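Local atomic coordinates of fructose-bisphosphate aldolase (Slackia heliotrinireducens, PDB entry 4MOZ), a protein that belongs to the DeoC/LacD family of aldolases and folds as a TIM barrel, eight parallel strands closed into a ring and wrapped by helices. Residues T221-A229 and H256-A264. Sequence-based numbering, arbitrary orientation.
Sequences TSAENLAVA and HDQIYIGGA
A223 meets D257 and G262 between two neighbouring outer helices of the TIM barrel, 222-232 and 248-260, which are joined in sequence through barrel strand 237-240. The short helical segments run at 38° to one another, their axes 8.7 Å apart at closest approach. Just before A223, a water bridges the segments: it donates to S222 OG and accepts from Q258 NE2, 2.8 Å from the water oxygen, while that same amide nitrogen also binds the carbonyl of A241. A223 points its methyl toward helix 248-260, where A223 CB lies 3.9 Å from D257 CB and also packs on I261 CG2. A223 O lies 3.1 Å from G262 CA, a strongly bent CA-H...O contact and evidence that backbone meets backbone here. The CB of E224 points away from the other segment, and its carboxylate completes a capping box with T221: E224 N donates to T221 OG1 and T221 N returns a nearly straight bond to E224 OE1 (166°), reached from the anti side of the carboxylate and tilted out of its plane. The aliphatic part still contributes, E224 CG lying 3.9 Å from I261 CG2. L226 points its CB toward the 256-264 segment, and its side chain also packs on L238 and C240 of strand 237-240. With CG anti to the backbone N (chi1 -172°), the side chain of L226 crosses that of Q258 at a slant, L226 CD2 lying 3.7 Å from Q258 CG; Q258 likewise rests on C240. A227 ends the contact where the backbones come nearest, its CA 4.1 Å from that of G262. The carbonyl oxygen of G262, which accepts a hydrogen bond from S230 OG, lies 3.2 Å from A227 CA in a second CA-H...O contact.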
loop_
_atom_site.group_PDB
_atom_site.type_symbol
_atom_site.label_atom_id
_atom_site.label_comp_id
_atom_site.label_asym_id
_atom_site.label_seq_id
_atom_site.Cartn_x
_atom_site.Cartn_y
_atom_site.Cartn_z
ATOM N N THR C 221 30.873 30.273 -14.891
ATOM C CA THR C 221 31.303 28.956 -15.358
ATOM C C THR C 221 30.509 27.875 -14.624
ATOM O O THR C 221 29.847 28.156 -13.616
ATOM C CB THR C 221 32.808 28.700 -15.117
ATOM O OG1 THR C 221 33.056 28.556 -13.714
ATOM C CG2 THR C 221 33.669 29.832 -15.680
ATOM N N SER C 222 30.589 26.644 -15.124
ATOM C CA SER C 222 29.940 25.512 -14.479
ATOM C C SER C 222 30.287 25.436 -12.992
ATOM O O SER C 222 29.395 25.341 -12.147
ATOM C CB SER C 222 30.323 24.206 -15.168
ATOM O OG SER C 222 29.775 23.104 -14.465
ATOM N N ALA C 223 31.585 25.496 -12.690
ATOM C CA ALA C 223 32.084 25.372 -11.322
ATOM C C ALA C 223 31.659 26.542 -10.441
ATOM O O ALA C 223 31.433 26.368 -9.243
ATOM C CB ALA C 223 33.597 25.217 -11.316
ATOM N N GLU C 224 31.547 27.728 -11.033
ATOM C CA GLU C 224 31.071 28.903 -10.307
ATOM C C GLU C 224 29.589 28.776 -9.948
ATOM O O GLU C 224 29.181 29.147 -8.846
ATOM C CB GLU C 224 31.335 30.181 -11.105
ATOM C CG GLU C 224 32.794 30.614 -11.081
ATOM C CD GLU C 224 33.084 31.793 -11.992
ATOM O OE1 GLU C 224 32.261 32.091 -12.887
ATOM O OE2 GLU C 224 34.151 32.421 -11.811
ATOM N N ASN C 225 28.803 28.238 -10.881
ATOM C CA ASN C 225 27.391 27.927 -10.648
ATOM C C ASN C 225 27.188 26.865 -9.563
ATOM O O ASN C 225 26.255 26.957 -8.764
ATOM C CB ASN C 225 26.709 27.504 -11.953
ATOM C CG ASN C 225 26.250 28.691 -12.789
ATOM O OD1 ASN C 225 25.807 29.705 -12.252
ATOM N ND2 ASN C 225 26.337 28.560 -14.110
ATOM N N LEU C 226 28.080 25.875 -9.536
ATOM C CA LEU C 226 28.056 24.812 -8.530
ATOM C C LEU C 226 28.265 25.321 -7.099
ATOM O O LEU C 226 27.753 24.725 -6.148
ATOM C CB LEU C 226 29.098 23.734 -8.859
ATOM C CG LEU C 226 29.087 22.445 -8.025
ATOM C CD1 LEU C 226 27.786 21.672 -8.205
ATOM C CD2 LEU C 226 30.282 21.564 -8.363
ATOM N N ALA C 227 29.021 26.410 -6.950
ATOM C CA ALA C 227 29.246 27.030 -5.637
ATOM C C ALA C 227 27.938 27.382 -4.923
ATOM O O ALA C 227 27.834 27.233 -3.705
ATOM C CB ALA C 227 30.135 28.258 -5.762
ATOM N N VAL C 228 26.947 27.837 -5.688
ATOM C CA VAL C 228 25.625 28.160 -5.151
ATOM C C VAL C 228 24.941 26.904 -4.581
ATOM O O VAL C 228 24.302 26.957 -3.524
ATOM C CB VAL C 228 24.744 28.839 -6.226
ATOM C CG1 VAL C 228 23.326 29.064 -5.721
ATOM C CG2 VAL C 228 25.368 30.159 -6.655
ATOM N N ALA C 229 25.097 25.782 -5.279
ATOM C CA ALA C 229 24.532 24.510 -4.842
ATOM C C ALA C 229 25.225 23.977 -3.588
ATOM O O ALA C 229 24.563 23.470 -2.680
ATOM C CB ALA C 229 24.592 23.487 -5.965
ATOM N N HIS C 256 38.909 19.142 -10.042
ATOM C CA HIS C 256 39.676 20.104 -9.270
ATOM C C HIS C 256 38.910 21.398 -9.121
ATOM O O HIS C 256 38.783 21.927 -8.010
ATOM C CB HIS C 256 41.040 20.336 -9.922
ATOM C CG HIS C 256 42.044 21.006 -9.016
ATOM N ND1 HIS C 256 42.141 22.344 -8.905
ATOM C CD2 HIS C 256 43.005 20.471 -8.157
ATOM C CE1 HIS C 256 43.114 22.655 -8.027
ATOM N NE2 HIS C 256 43.641 21.507 -7.566
ATOM N N ASP C 257 38.376 21.902 -10.233
ATOM C CA ASP C 257 37.545 23.108 -10.224
ATOM C C ASP C 257 36.313 22.962 -9.336
ATOM O O ASP C 257 35.960 23.888 -8.609
ATOM C CB ASP C 257 37.120 23.489 -11.645
ATOM C CG ASP C 257 38.282 23.977 -12.496
ATOM O OD1 ASP C 257 39.377 24.237 -11.948
ATOM O OD2 ASP C 257 38.102 24.102 -13.722
ATOM N N GLN C 258 35.669 21.798 -9.397
ATOM C CA GLN C 258 34.468 21.537 -8.609
ATOM C C GLN C 258 34.737 21.644 -7.111
ATOM O O GLN C 258 33.909 22.169 -6.367
ATOM C CB GLN C 258 33.874 20.167 -8.953
ATOM C CG GLN C 258 33.153 20.132 -10.295
ATOM C CD GLN C 258 32.896 18.725 -10.811
ATOM O OE1 GLN C 258 33.217 17.729 -10.152
ATOM N NE2 GLN C 258 32.314 18.636 -12.004
ATOM N N ILE C 259 35.897 21.157 -6.675
ATOM C CA ILE C 259 36.270 21.220 -5.268
ATOM C C ILE C 259 36.628 22.650 -4.859
ATOM O O ILE C 259 36.019 23.207 -3.946
ATOM C CB ILE C 259 37.434 20.264 -4.927
ATOM C CG1 ILE C 259 37.016 18.806 -5.149
ATOM C CG2 ILE C 259 37.895 20.477 -3.486
ATOM C CD1 ILE C 259 38.160 17.811 -5.132
ATOM N N TYR C 260 37.601 23.243 -5.545
ATOM C CA TYR C 260 38.207 24.488 -5.080
ATOM C C TYR C 260 37.458 25.743 -5.520
ATOM O O TYR C 260 37.525 26.763 -4.843
ATOM C CB TYR C 260 39.708 24.530 -5.418
ATOM C CG TYR C 260 40.474 23.387 -4.767
ATOM C CD1 TYR C 260 40.796 23.419 -3.406
ATOM C CD2 TYR C 260 40.843 22.256 -5.504
ATOM C CE1 TYR C 260 41.476 22.367 -2.803
ATOM C CE2 TYR C 260 41.524 21.200 -4.910
ATOM C CZ TYR C 260 41.839 21.257 -3.563
ATOM O OH TYR C 260 42.514 20.211 -2.969
ATOM N N ILE C 261 36.728 25.659 -6.629
ATOM C CA ILE C 261 35.880 26.766 -7.068
ATOM C C ILE C 261 34.412 26.496 -6.717
ATOM O O ILE C 261 33.714 27.379 -6.206
ATOM C CB ILE C 261 36.045 27.066 -8.579
ATOM C CG1 ILE C 261 37.506 27.422 -8.894
ATOM C CG2 ILE C 261 35.105 28.186 -9.017
ATOM C CD1 ILE C 261 37.862 27.404 -10.369
ATOM N N GLY C 262 33.958 25.271 -6.975
ATOM C CA GLY C 262 32.551 24.909 -6.792
ATOM C C GLY C 262 32.152 24.520 -5.381
ATOM O O GLY C 262 30.965 24.376 -5.089
ATOM N N GLY C 263 33.138 24.331 -4.508
ATOM C CA GLY C 263 32.876 23.988 -3.111
ATOM C C GLY C 263 32.426 22.555 -2.855
ATOM O O GLY C 263 31.883 22.258 -1.788
ATOM N N ALA C 264 32.657 21.665 -3.820
ATOM C CA ALA C 264 32.339 20.241 -3.659
ATOM C C ALA C 264 33.140 19.589 -2.528
ATOM O O ALA C 264 34.285 19.967 -2.270
ATOM C CB ALA C 264 32.568 19.498 -4.967
HETATM O O HOH W 1 31.592 21.042 -13.344
#